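Ribonucleoside-diphosphate reductase subunit beta (Bacillus halodurans C-125, PDB 2RCC) probably forms, with the large subunit, the iron-dependent enzyme that reduces ribonucleoside diphosphates to the deoxyribonucleotides needed for DNA synthesis. Local coordinates at residues Ala100-Asp105 with Glu164-Asn169; Asp149-Glu154 with Phe265-Gly270; Thr171-Leu176 with Thr243-Thr248. One frame throughout, in Å; residues are numbered along the deposited sequence.

Contact 1 (Ala100-Asp105 with Glu164-Asn169)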
ATOM      1  N   ALA A 100       0.365 -12.148  -2.431  1.00 14.26           N
ATOM      2  CA  ALA A 100      -0.772 -11.210  -2.319  1.00 12.18           C
ATOM      3  C   ALA A 100      -1.533 -11.055  -3.622  1.00 13.72           C
ATOM      4  O   ALA A 100      -2.735 -10.847  -3.591  1.00 13.62           O
ATOM      5  CB  ALA A 100      -0.330  -9.800  -1.764  1.00 13.87           C
ATOM      6  N   GLU A 101      -0.858 -11.226  -4.761  1.00 14.31           N
ATOM      7  CA  GLU A 101      -1.508 -11.156  -6.079  1.00 15.29           C
ATOM      8  C   GLU A 101      -2.605 -12.246  -6.322  1.00 16.77           C
ATOM      9  O   GLU A 101      -3.393 -12.122  -7.233  1.00 13.58           O
ATOM     10  CB  GLU A 101      -0.442 -11.195  -7.183  1.00 14.90           C
ATOM     11  CG  GLU A 101      -0.908 -10.600  -8.481  1.00 21.04           C
ATOM     12  CD  GLU A 101       0.211 -10.463  -9.532  1.00 21.17           C
ATOM     13  OE1 GLU A 101       1.289 -11.088  -9.406  1.00 26.35           O
ATOM     14  OE2 GLU A 101      -0.025  -9.731 -10.509  1.00 23.03           O
ATOM     15  N   TYR A 102      -2.639 -13.279  -5.485  1.00 14.36           N
ATOM     16  CA  TYR A 102      -3.607 -14.393  -5.549  1.00 13.57           C
ATOM     17  C   TYR A 102      -4.800 -14.228  -4.626  1.00 15.12           C
ATOM     18  O   TYR A 102      -5.724 -15.036  -4.659  1.00 13.44           O
ATOM     19  CB  TYR A 102      -2.877 -15.718  -5.266  1.00 15.30           C
ATOM     20  CG  TYR A 102      -1.888 -16.038  -6.340  1.00 14.99           C
ATOM     21  CD1 TYR A 102      -2.250 -16.793  -7.445  1.00 18.62           C
ATOM     22  CD2 TYR A 102      -0.588 -15.562  -6.274  1.00 19.10           C
ATOM     23  CE1 TYR A 102      -1.343 -17.068  -8.459  1.00 12.77           C
ATOM     24  CE2 TYR A 102       0.315 -15.827  -7.282  1.00 19.73           C
ATOM     25  CZ  TYR A 102      -0.070 -16.583  -8.371  1.00 24.31           C
ATOM     26  OH  TYR A 102       0.833 -16.841  -9.386  1.00 24.26           O
ATOM     27  N   LEU A 103      -4.813 -13.165  -3.818  1.00 15.18           N
ATOM     28  CA  LEU A 103      -5.963 -12.900  -2.975  1.00 14.89           C
ATOM     29  C   LEU A 103      -7.116 -12.393  -3.823  1.00 15.54           C
ATOM     30  O   LEU A 103      -7.022 -11.317  -4.416  1.00 16.12           O
ATOM     31  CB  LEU A 103      -5.652 -11.856  -1.943  1.00 12.59           C
ATOM     32  CG  LEU A 103      -4.772 -12.295  -0.777  1.00 16.59           C
ATOM     33  CD1 LEU A 103      -4.212 -11.077  -0.057  1.00 15.24           C
ATOM     34  CD2 LEU A 103      -5.504 -13.228   0.176  1.00 17.20           C
ATOM     35  N   THR A 104      -8.226 -13.119  -3.839  1.00 12.26           N
ATOM     36  CA  THR A 104      -9.400 -12.735  -4.655  1.00 12.56           C
ATOM     37  C   THR A 104     -10.445 -12.035  -3.797  1.00 14.87           C
ATOM     38  O   THR A 104     -11.638 -12.381  -3.829  1.00 13.37           O
ATOM     39  CB  THR A 104      -9.961 -13.978  -5.392  1.00 15.02           C
ATOM     40  OG1 THR A 104     -10.101 -15.006  -4.430  1.00 10.35           O
ATOM     41  CG2 THR A 104      -9.040 -14.437  -6.471  1.00 15.53           C
ATOM     42  N   ASP A 105      -9.961 -11.078  -2.997  1.00 14.81           N
ATOM     43  CA  ASP A 105     -10.788 -10.198  -2.154  1.00 15.90           C
ATOM     44  C   ASP A 105     -10.124  -8.859  -2.253  1.00 15.68           C
ATOM     45  O   ASP A 105      -8.936  -8.722  -1.859  1.00 14.19           O
ATOM     46  CB  ASP A 105     -10.864 -10.682  -0.704  1.00 14.29           C
ATOM     47  CG  ASP A 105     -11.741  -9.793   0.206  1.00 17.02           C
ATOM     48  OD1 ASP A 105     -11.527  -8.574   0.261  1.00 16.94           O
ATOM     49  OD2 ASP A 105     -12.574 -10.339   0.961  1.00 19.94           O
ATOM     50  N   GLU A 164       9.685 -20.198  -1.370  1.00 38.49           N
ATOM     51  CA  GLU A 164       9.893 -20.731  -2.731  1.00 40.52           C
ATOM     52  C   GLU A 164       8.967 -21.888  -3.109  1.00 39.36           C
ATOM     53  O   GLU A 164       8.703 -22.113  -4.289  1.00 39.90           O
ATOM     54  CB  GLU A 164      11.345 -21.170  -2.930  1.00 41.39           C
ATOM     55  CG  GLU A 164      12.264 -20.019  -3.282  1.00 48.02           C
ATOM     56  CD  GLU A 164      12.034 -19.540  -4.703  1.00 57.90           C
ATOM     57  OE1 GLU A 164      11.833 -20.394  -5.602  1.00 57.83           O
ATOM     58  OE2 GLU A 164      12.062 -18.314  -4.925  1.00 57.97           O
ATOM     59  N   LYS A 165       8.497 -22.625  -2.105  1.00 38.78           N
ATOM     60  CA  LYS A 165       7.529 -23.693  -2.326  1.00 38.91           C
ATOM     61  C   LYS A 165       6.210 -23.161  -2.898  1.00 33.10           C
ATOM     62  O   LYS A 165       5.582 -23.845  -3.694  1.00 30.03           O
ATOM     63  CB  LYS A 165       7.377 -24.563  -1.059  1.00 40.51           C
ATOM     64  CG  LYS A 165       8.644 -25.448  -0.893  1.00 43.39           C
ATOM     65  CD  LYS A 165       8.667 -26.318   0.336  1.00 43.21           C
ATOM     66  CE  LYS A 165       9.870 -27.268   0.293  1.00 44.40           C
ATOM     67  NZ  LYS A 165      11.172 -26.543   0.120  1.00 53.44           N
ATOM     68  N   PHE A 166       5.817 -21.937  -2.527  1.00 31.21           N
ATOM     69  CA  PHE A 166       4.645 -21.302  -3.094  1.00 32.49           C
ATOM     70  C   PHE A 166       4.911 -20.869  -4.553  1.00 32.56           C
ATOM     71  O   PHE A 166       4.060 -21.106  -5.420  1.00 30.33           O
ATOM     72  CB  PHE A 166       4.171 -20.097  -2.244  1.00 30.79           C
ATOM     73  CG  PHE A 166       3.055 -19.342  -2.868  1.00 29.84           C
ATOM     74  CD1 PHE A 166       1.752 -19.800  -2.769  1.00 29.58           C
ATOM     75  CD2 PHE A 166       3.296 -18.180  -3.588  1.00 30.71           C
ATOM     76  CE1 PHE A 166       0.708 -19.130  -3.365  1.00 35.48           C
ATOM     77  CE2 PHE A 166       2.237 -17.502  -4.202  1.00 31.78           C
ATOM     78  CZ  PHE A 166       0.952 -17.971  -4.078  1.00 30.78           C
ATOM     79  N   VAL A 167       6.070 -20.260  -4.828  1.00 32.60           N
ATOM     80  CA  VAL A 167       6.348 -19.789  -6.204  1.00 34.97           C
ATOM     81  C   VAL A 167       6.430 -20.968  -7.172  1.00 34.24           C
ATOM     82  O   VAL A 167       5.959 -20.854  -8.298  1.00 33.88           O
ATOM     83  CB  VAL A 167       7.606 -18.875  -6.358  1.00 36.70           C
ATOM     84  CG1 VAL A 167       7.619 -17.766  -5.309  1.00 35.29           C
ATOM     85  CG2 VAL A 167       8.870 -19.674  -6.294  1.00 39.49           C
ATOM     86  N   ASP A 168       6.984 -22.096  -6.712  1.00 34.56           N
ATOM     87  CA  ASP A 168       7.047 -23.315  -7.513  1.00 34.50           C
ATOM     88  C   ASP A 168       5.668 -23.927  -7.782  1.00 35.20           C
ATOM     89  O   ASP A 168       5.431 -24.433  -8.893  1.00 35.93           O
ATOM     90  CB  ASP A 168       7.928 -24.374  -6.841  1.00 33.12           C
ATOM     91  N   ASN A 169       4.776 -23.896  -6.786  1.00 31.73           N
ATOM     92  CA  ASN A 169       3.450 -24.500  -6.911  1.00 30.09           C
ATOM     93  C   ASN A 169       2.419 -23.782  -6.075  1.00 25.65           C
ATOM     94  O   ASN A 169       2.141 -24.221  -4.957  1.00 23.81           O
ATOM     95  CB  ASN A 169       3.567 -25.960  -6.466  1.00 29.67           C
ATOM     96  CG  ASN A 169       2.292 -26.746  -6.644  1.00 34.16           C
ATOM     97  OD1 ASN A 169       1.443 -26.436  -7.480  1.00 34.53           O
ATOM     98  ND2 ASN A 169       2.168 -27.808  -5.863  1.00 39.23           N
TER
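Different choices at the first side-chain torsion bring Tyr102 and Phe166 together: Tyr102 swings CG beside its backbone N, opposite the carbonyl carbon (chi1 -66°), while Phe166 sends CG out opposite its own backbone N (chi1 174°). The pair illustrates how an edge-to-face (T-shaped) aromatic pair can join a loop to a helix in the all-helical, ferritin-like fold of the ribonucleotide reductase small chain. Tyr102 belongs to a type I beta turn from Ala100 to Leu103, closed by Leu103 N bonding to Ala100 O at 3.1 Å, in the link between helix 95-100 and helix 106-133. Phe166 sits in the last turn of helix 150-168. Their CA atoms are 11.0 Å apart, so the backbones stay well separated and the two rings do the bridging.

The stack is offset edge-to-face, with the edge of Phe166 directed at the Tyr102 ring. The ring planes are almost perpendicular, at 85°, and the centroids lie 5.4 Å apart. The offset favours one flank of the tyrosine: Phe166 CZ and CE2 both lie near Tyr102 CD2 and CE2.

Phe166 is buried, resting also on Ala99 of helix 95-100 and on Thr174 of helix 172-187, whereas Tyr102 remains partly exposed and packs against Leu5. Within the same loop, Glu101 makes a salt bridge to Arg98 of the second subunit, placing the turn beside the dimer partner. The aromatic contact is tightest at Tyr102 CD2, which meets Phe166 CZ at 3.6 Å, close to the plane of the phenylalanine ring.

Contact 2 (Asp149-Glu154 with Phe265-Gly270)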
ATOM      1  N   ASP A 149      27.932 -12.078   6.634  1.00 30.51           N
ATOM      2  CA  ASP A 149      27.665 -12.865   7.838  1.00 29.61           C
ATOM      3  C   ASP A 149      26.989 -14.201   7.475  1.00 31.28           C
ATOM      4  O   ASP A 149      25.969 -14.237   6.777  1.00 30.93           O
ATOM      5  CB  ASP A 149      26.838 -12.063   8.844  1.00 28.43           C
ATOM      6  CG  ASP A 149      26.704 -12.769  10.167  1.00 29.47           C
ATOM      7  OD1 ASP A 149      25.837 -13.657  10.280  1.00 27.51           O
ATOM      8  OD2 ASP A 149      27.453 -12.432  11.103  1.00 20.92           O
ATOM      9  N   ASP A 150      27.561 -15.297   7.980  1.00 31.62           N
ATOM     10  CA  ASP A 150      27.057 -16.648   7.716  1.00 32.76           C
ATOM     11  C   ASP A 150      25.765 -16.955   8.434  1.00 31.35           C
ATOM     12  O   ASP A 150      24.930 -17.657   7.876  1.00 34.47           O
ATOM     13  CB  ASP A 150      28.080 -17.695   8.128  1.00 32.57           C
ATOM     14  CG  ASP A 150      29.351 -17.606   7.324  1.00 39.84           C
ATOM     15  OD1 ASP A 150      29.277 -17.679   6.073  1.00 46.83           O
ATOM     16  OD2 ASP A 150      30.422 -17.472   7.951  1.00 48.72           O
ATOM     17  N   VAL A 151      25.628 -16.480   9.672  1.00 31.56           N
ATOM     18  CA  VAL A 151      24.412 -16.689  10.461  1.00 32.76           C
ATOM     19  C   VAL A 151      23.229 -16.031   9.721  1.00 35.05           C
ATOM     20  O   VAL A 151      22.141 -16.602   9.681  1.00 35.39           O
ATOM     21  CB  VAL A 151      24.549 -16.182  11.925  1.00 33.15           C
ATOM     22  CG1 VAL A 151      23.229 -16.318  12.683  1.00 32.98           C
ATOM     23  CG2 VAL A 151      25.684 -16.936  12.665  1.00 29.78           C
ATOM     24  N   LEU A 152      23.467 -14.868   9.103  1.00 35.87           N
ATOM     25  CA  LEU A 152      22.450 -14.183   8.288  1.00 35.06           C
ATOM     26  C   LEU A 152      22.104 -14.984   7.041  1.00 35.97           C
ATOM     27  O   LEU A 152      20.923 -15.174   6.762  1.00 33.62           O
ATOM     28  CB  LEU A 152      22.895 -12.762   7.926  1.00 35.93           C
ATOM     29  CG  LEU A 152      21.908 -11.842   7.192  1.00 35.67           C
ATOM     30  CD1 LEU A 152      20.571 -11.714   7.909  1.00 36.19           C
ATOM     31  CD2 LEU A 152      22.563 -10.498   7.024  1.00 31.37           C
ATOM     32  N   LYS A 153      23.123 -15.446   6.310  1.00 38.36           N
ATOM     33  CA  LYS A 153      22.934 -16.271   5.107  1.00 40.21           C
ATOM     34  C   LYS A 153      22.074 -17.503   5.398  1.00 42.50           C
ATOM     35  O   LYS A 153      21.186 -17.827   4.613  1.00 43.46           O
ATOM     36  CB  LYS A 153      24.279 -16.705   4.508  1.00 38.74           C
ATOM     37  N   GLU A 154      22.326 -18.162   6.529  1.00 43.39           N
ATOM     38  CA  GLU A 154      21.561 -19.349   6.931  1.00 43.73           C
ATOM     39  C   GLU A 154      20.114 -19.018   7.307  1.00 42.63           C
ATOM     40  O   GLU A 154      19.211 -19.818   7.047  1.00 41.63           O
ATOM     41  CB  GLU A 154      22.252 -20.085   8.091  1.00 43.95           C
ATOM     42  N   PHE A 265      19.653 -14.400  19.007  1.00 19.36           N
ATOM     43  CA  PHE A 265      19.787 -13.760  20.308  1.00 15.82           C
ATOM     44  C   PHE A 265      21.142 -14.154  20.956  1.00 15.94           C
ATOM     45  O   PHE A 265      21.870 -13.309  21.463  1.00 16.61           O
ATOM     46  CB  PHE A 265      18.666 -14.213  21.238  1.00 17.61           C
ATOM     47  CG  PHE A 265      18.947 -13.884  22.659  1.00 19.88           C
ATOM     48  CD1 PHE A 265      18.991 -12.566  23.040  1.00 20.47           C
ATOM     49  CD2 PHE A 265      19.285 -14.881  23.574  1.00 23.73           C
ATOM     50  CE1 PHE A 265      19.317 -12.209  24.356  1.00 25.19           C
ATOM     51  CE2 PHE A 265      19.620 -14.541  24.886  1.00 28.05           C
ATOM     52  CZ  PHE A 265      19.604 -13.189  25.273  1.00 18.87           C
ATOM     53  N   ARG A 266      21.485 -15.443  20.918  1.00 15.84           N
ATOM     54  CA  ARG A 266      22.754 -15.874  21.515  1.00 18.10           C
ATOM     55  C   ARG A 266      23.993 -15.274  20.819  1.00 18.25           C
ATOM     56  O   ARG A 266      24.997 -14.956  21.451  1.00 17.78           O
ATOM     57  CB  ARG A 266      22.865 -17.393  21.506  1.00 16.05           C
ATOM     58  CG  ARG A 266      22.101 -18.089  22.608  1.00 19.68           C
ATOM     59  CD  ARG A 266      22.318 -19.617  22.528  1.00 27.61           C
ATOM     60  NE  ARG A 266      21.252 -20.298  21.797  1.00 38.86           N
ATOM     61  CZ  ARG A 266      20.318 -21.105  22.319  1.00 47.47           C
ATOM     62  NH1 ARG A 266      20.293 -21.461  23.610  1.00 55.83           N
ATOM     63  NH2 ARG A 266      19.400 -21.620  21.510  1.00 56.66           N
ATOM     64  N   TYR A 267      23.908 -15.171  19.504  1.00 17.86           N
ATOM     65  CA  TYR A 267      24.982 -14.658  18.666  1.00 19.67           C
ATOM     66  C   TYR A 267      25.284 -13.184  18.901  1.00 20.63           C
ATOM     67  O   TYR A 267      26.436 -12.789  18.985  1.00 22.32           O
ATOM     68  CB  TYR A 267      24.539 -14.871  17.218  1.00 20.79           C
ATOM     69  CG  TYR A 267      25.488 -14.492  16.116  1.00 24.38           C
ATOM     70  CD1 TYR A 267      26.776 -14.990  16.097  1.00 22.74           C
ATOM     71  CD2 TYR A 267      25.047 -13.755  15.010  1.00 27.86           C
ATOM     72  CE1 TYR A 267      27.642 -14.701  15.065  1.00 25.10           C
ATOM     73  CE2 TYR A 267      25.897 -13.471  13.961  1.00 22.23           C
ATOM     74  CZ  TYR A 267      27.209 -13.941  14.006  1.00 29.31           C
ATOM     75  OH  TYR A 267      28.094 -13.682  12.987  1.00 26.71           O
ATOM     76  N   ILE A 268      24.243 -12.380  19.013  1.00 21.16           N
ATOM     77  CA  ILE A 268      24.390 -10.917  19.135  1.00 25.33           C
ATOM     78  C   ILE A 268      24.376 -10.341  20.545  1.00 23.59           C
ATOM     79  O   ILE A 268      25.086  -9.375  20.810  1.00 20.88           O
ATOM     80  CB  ILE A 268      23.286 -10.194  18.307  1.00 23.56           C
ATOM     81  CG1 ILE A 268      23.365 -10.624  16.858  1.00 27.07           C
ATOM     82  CG2 ILE A 268      23.422  -8.651  18.368  1.00 22.68           C
ATOM     83  CD1 ILE A 268      22.594  -9.680  15.940  1.00 31.35           C
ATOM     84  N   ILE A 269      23.542 -10.899  21.423  1.00 22.86           N
ATOM     85  CA  ILE A 269      23.375 -10.394  22.779  1.00 22.45           C
ATOM     86  C   ILE A 269      23.939 -11.368  23.794  1.00 20.91           C
ATOM     87  O   ILE A 269      24.806 -10.991  24.553  1.00 21.93           O
ATOM     88  CB  ILE A 269      21.878 -10.050  23.090  1.00 25.08           C
ATOM     89  CG1 ILE A 269      21.407  -8.864  22.248  1.00 26.55           C
ATOM     90  CG2 ILE A 269      21.701  -9.684  24.581  1.00 19.87           C
ATOM     91  CD1 ILE A 269      19.909  -8.780  22.141  1.00 26.70           C
ATOM     92  N   GLY A 270      23.457 -12.608  23.823  1.00 20.70           N
ATOM     93  CA  GLY A 270      23.951 -13.591  24.796  1.00 21.80           C
ATOM     94  C   GLY A 270      23.808 -13.112  26.238  1.00 17.71           C
ATOM     95  O   GLY A 270      22.773 -12.563  26.614  1.00 19.17           O
TER
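The backbones approach most closely at Val151 and Tyr267, whose CA atoms are 8.5 Å apart, where the first turn of helix 150-168 faces the last turn of helix 244-268. Tyr267 spans the gap, approached by Asp149 at its hydroxyl end and by Val151 over one face. The methyl CG2 of Val151 stands 3.7 Å from the ring centroid and 14° off the ring normal, a well-centred CH-pi contact. At the rim, Tyr267 OH donates to Asp149 OD2, which lies near the ring plane. The modelled separation of OH and OD2, 2.4 Å, is very short, and its exact value is doubtful. The carboxylate is turned 59° against the ring.

Asp149 is the N-cap of helix 150-168. With CG opposite its backbone N, it folds back over the start of the helix, and OD1 accepts from Leu152 N at 2.9 Å through the anti lone pair. OD2, the other oxygen, is the one near Tyr267 OH. The helix start would be expected to favour the negative charge here. At the C-terminal end of helix 244-268, Phe265 O receives both Ile269 N and Gly270 N, each at 2.9 Å. Gly270, with positive phi, then leads the chain out of the helix.

This is a surface contact at the edge of the helical bundle. Beneath it, Val151 and Leu152 touch Trp264 of helix 244-268, Leu152 and Ile268 share Trp146 of helix 136-147, and helix 72-87 receives Leu152 on Leu84 and Phe87 and both Ile268 and Ile269 on Ile81.

Contact 3 (Thr171-Leu176 with Thr243-Thr248)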
ATOM      1  N   THR A 171      -0.776 -23.137  -4.493  1.00 21.23           N
ATOM      2  CA  THR A 171      -2.001 -23.860  -4.216  1.00 19.81           C
ATOM      3  C   THR A 171      -2.457 -23.330  -2.865  1.00 20.73           C
ATOM      4  O   THR A 171      -1.707 -22.605  -2.225  1.00 23.89           O
ATOM      5  CB  THR A 171      -1.728 -25.340  -4.074  1.00 22.43           C
ATOM      6  OG1 THR A 171      -0.973 -25.551  -2.869  1.00 21.48           O
ATOM      7  CG2 THR A 171      -0.934 -25.906  -5.307  1.00 19.25           C
ATOM      8  N   PRO A 172      -3.696 -23.652  -2.428  1.00 20.86           N
ATOM      9  CA  PRO A 172      -4.128 -23.225  -1.095  1.00 20.85           C
ATOM     10  C   PRO A 172      -3.242 -23.731   0.064  1.00 19.46           C
ATOM     11  O   PRO A 172      -3.119 -23.064   1.072  1.00 20.58           O
ATOM     12  CB  PRO A 172      -5.536 -23.808  -1.000  1.00 21.94           C
ATOM     13  CG  PRO A 172      -5.999 -23.892  -2.422  1.00 21.50           C
ATOM     14  CD  PRO A 172      -4.791 -24.334  -3.149  1.00 18.85           C
ATOM     15  N   LYS A 173      -2.610 -24.876  -0.113  1.00 20.81           N
ATOM     16  CA  LYS A 173      -1.723 -25.454   0.881  1.00 21.14           C
ATOM     17  C   LYS A 173      -0.417 -24.661   0.990  1.00 20.41           C
ATOM     18  O   LYS A 173       0.004 -24.358   2.081  1.00 21.08           O
ATOM     19  CB  LYS A 173      -1.428 -26.913   0.524  1.00 21.25           C
ATOM     20  CG  LYS A 173      -0.648 -27.697   1.566  1.00 20.87           C
ATOM     21  CD  LYS A 173      -0.330 -29.096   1.034  1.00 26.19           C
ATOM     22  CE  LYS A 173       0.581 -29.863   1.976  1.00 31.65           C
ATOM     23  NZ  LYS A 173      -0.087 -30.057   3.302  1.00 40.07           N
ATOM     24  N   THR A 174       0.225 -24.360  -0.135  1.00 20.28           N
ATOM     25  CA  THR A 174       1.459 -23.542  -0.133  1.00 20.88           C
ATOM     26  C   THR A 174       1.162 -22.066   0.255  1.00 18.53           C
ATOM     27  O   THR A 174       2.014 -21.385   0.837  1.00 20.28           O
ATOM     28  CB  THR A 174       2.232 -23.643  -1.467  1.00 19.81           C
ATOM     29  OG1 THR A 174       1.417 -23.165  -2.564  1.00 20.60           O
ATOM     30  CG2 THR A 174       2.700 -25.077  -1.707  1.00 18.90           C
ATOM     31  N   PHE A 175      -0.033 -21.562  -0.052  1.00 18.60           N
ATOM     32  CA  PHE A 175      -0.435 -20.227   0.380  1.00 18.86           C
ATOM     33  C   PHE A 175      -0.560 -20.170   1.904  1.00 20.57           C
ATOM     34  O   PHE A 175      -0.090 -19.224   2.548  1.00 19.49           O
ATOM     35  CB  PHE A 175      -1.748 -19.804  -0.254  1.00 17.38           C
ATOM     36  CG  PHE A 175      -2.058 -18.365  -0.043  1.00 17.52           C
ATOM     37  CD1 PHE A 175      -2.754 -17.963   1.080  1.00 16.40           C
ATOM     38  CD2 PHE A 175      -1.627 -17.402  -0.949  1.00 17.28           C
ATOM     39  CE1 PHE A 175      -3.043 -16.591   1.306  1.00 18.76           C
ATOM     40  CE2 PHE A 175      -1.909 -16.028  -0.726  1.00 23.11           C
ATOM     41  CZ  PHE A 175      -2.622 -15.647   0.408  1.00 17.47           C
ATOM     42  N   LEU A 176      -1.207 -21.170   2.480  1.00 18.81           N
ATOM     43  CA  LEU A 176      -1.343 -21.287   3.938  1.00 17.75           C
ATOM     44  C   LEU A 176       0.040 -21.359   4.622  1.00 16.98           C
ATOM     45  O   LEU A 176       0.258 -20.707   5.620  1.00 19.55           O
ATOM     46  CB  LEU A 176      -2.175 -22.521   4.299  1.00 15.88           C
ATOM     47  CG  LEU A 176      -2.668 -22.650   5.753  1.00 21.23           C
ATOM     48  CD1 LEU A 176      -3.773 -21.648   6.000  1.00 23.39           C
ATOM     49  CD2 LEU A 176      -3.205 -24.038   6.034  1.00 19.43           C
ATOM     50  N   THR A 243      -6.191 -30.428   8.932  1.00 15.87           N
ATOM     51  CA  THR A 243      -5.737 -31.777   9.213  1.00 16.95           C
ATOM     52  C   THR A 243      -4.752 -31.789  10.385  1.00 15.40           C
ATOM     53  O   THR A 243      -4.366 -30.747  10.889  1.00 17.55           O
ATOM     54  CB  THR A 243      -5.070 -32.379   7.948  1.00 14.37           C
ATOM     55  OG1 THR A 243      -3.931 -31.602   7.573  1.00 18.72           O
ATOM     56  CG2 THR A 243      -6.024 -32.385   6.798  1.00 12.92           C
ATOM     57  N   GLU A 244      -4.385 -32.985  10.824  1.00 18.03           N
ATOM     58  CA  GLU A 244      -3.350 -33.137  11.843  1.00 16.13           C
ATOM     59  C   GLU A 244      -2.019 -32.698  11.275  1.00 15.53           C
ATOM     60  O   GLU A 244      -1.237 -32.081  11.977  1.00 12.72           O
ATOM     61  CB  GLU A 244      -3.271 -34.578  12.386  1.00 19.28           C
ATOM     62  CG  GLU A 244      -4.397 -34.896  13.336  1.00 24.03           C
ATOM     63  CD  GLU A 244      -4.334 -34.065  14.620  1.00 33.88           C
ATOM     64  OE1 GLU A 244      -3.286 -34.096  15.289  1.00 38.61           O
ATOM     65  OE2 GLU A 244      -5.328 -33.381  14.965  1.00 45.30           O
ATOM     66  N   GLU A 245      -1.772 -33.031  10.007  1.00 17.06           N
ATOM     67  CA  GLU A 245      -0.591 -32.564   9.275  1.00 17.00           C
ATOM     68  C   GLU A 245      -0.427 -31.030   9.351  1.00 15.15           C
ATOM     69  O   GLU A 245       0.687 -30.555   9.490  1.00 14.43           O
ATOM     70  CB  GLU A 245      -0.645 -33.045   7.813  1.00 18.03           C
ATOM     71  CG  GLU A 245       0.363 -32.392   6.820  1.00 23.82           C
ATOM     72  CD  GLU A 245       0.375 -33.077   5.445  1.00 26.91           C
ATOM     73  OE1 GLU A 245       0.576 -34.307   5.392  1.00 46.97           O
ATOM     74  OE2 GLU A 245       0.231 -32.389   4.415  1.00 39.27           O
ATOM     75  N   THR A 246      -1.512 -30.263   9.268  1.00 15.31           N
ATOM     76  CA  THR A 246      -1.413 -28.789   9.393  1.00 14.06           C
ATOM     77  C   THR A 246      -1.024 -28.346  10.807  1.00 16.43           C
ATOM     78  O   THR A 246      -0.221 -27.420  10.968  1.00 17.15           O
ATOM     79  CB  THR A 246      -2.695 -28.087   8.893  1.00 11.80           C
ATOM     80  OG1 THR A 246      -2.849 -28.389   7.499  1.00 14.61           O
ATOM     81  CG2 THR A 246      -2.638 -26.575   9.087  1.00 13.25           C
ATOM     82  N   LYS A 247      -1.574 -29.012  11.815  1.00 17.96           N
ATOM     83  CA  LYS A 247      -1.213 -28.724  13.201  1.00 19.76           C
ATOM     84  C   LYS A 247       0.276 -29.041  13.452  1.00 18.96           C
ATOM     85  O   LYS A 247       0.960 -28.272  14.116  1.00 18.86           O
ATOM     86  CB  LYS A 247      -2.105 -29.482  14.208  1.00 20.21           C
ATOM     87  CG  LYS A 247      -3.630 -29.318  14.044  1.00 24.12           C
ATOM     88  CD  LYS A 247      -4.454 -29.785  15.269  1.00 24.30           C
ATOM     89  CE  LYS A 247      -5.977 -29.504  15.042  1.00 26.33           C
ATOM     90  N   THR A 248       0.752 -30.169  12.924  1.00 19.99           N
ATOM     91  CA  THR A 248       2.165 -30.554  13.007  1.00 19.15           C
ATOM     92  C   THR A 248       3.056 -29.549  12.278  1.00 16.96           C
ATOM     93  O   THR A 248       4.075 -29.123  12.821  1.00 19.13           O
ATOM     94  CB  THR A 248       2.398 -31.970  12.434  1.00 19.64           C
ATOM     95  OG1 THR A 248       1.657 -32.906  13.212  1.00 21.29           O
ATOM     96  CG2 THR A 248       3.875 -32.349  12.505  1.00 16.14           C
TER
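Lys173 and Glu245 each lose a similar amount of surface to the opposite segment, and they form a salt bridge between the opening turns of two helices. Lys173 runs extended from its backbone and then bends at its last torsion (chi4 62°), which turns NZ toward the carboxylate; the two side chains cross at about a right angle. Lys173 NZ donates to Glu245 OE2 at 2.6 Å, and OE2 accepts through its anti lone pair, the one pointing away from OE1. Glu245 itself is exposed.

Thr246 provides the buried, apolar counterpart. Its methyl CG2 meets Leu176 CD2 tip to tip at 4.0 Å, while its OG1 is hydrogen-bonded to Leu241 O. The charged pair thus lies toward the surface and the methyl contact is buried. Both helices are threonine-capped: Thr171 OG1 receives Thr174 N at 3.2 Å in a nearly straight bond, and Thr243 OG1 receives Thr246 N, also at 3.2 Å.

In the bundle, helix 207-237 packs against the helix 172-187 side of this junction: Leu176 lies on its Phe231, Leu234 and Leu235, and Phe175 also touches Leu234.

From the N terminus, contact 1 opens first, in the loop before helix 106-133. Contact 2 opens at 149-154, before contact 1 closes at 164-169, so these two cross, sharing helix 150-168 at its opposite ends with centres about 30 Å apart. Contact 3 then opens just beyond, at 171-176, and closes at 243-248; it is nested inside the loop that contact 2 completes at 265-270, and the two share helix 244-268. Contacts 1 and 3 touch where Asn169 O is probably hydrogen-bonded to Thr174 OG1. Together they tie helices 150-168, 172-187 and 244-268 to one another and to the 100-105 loop, away from the predicted iron ligands.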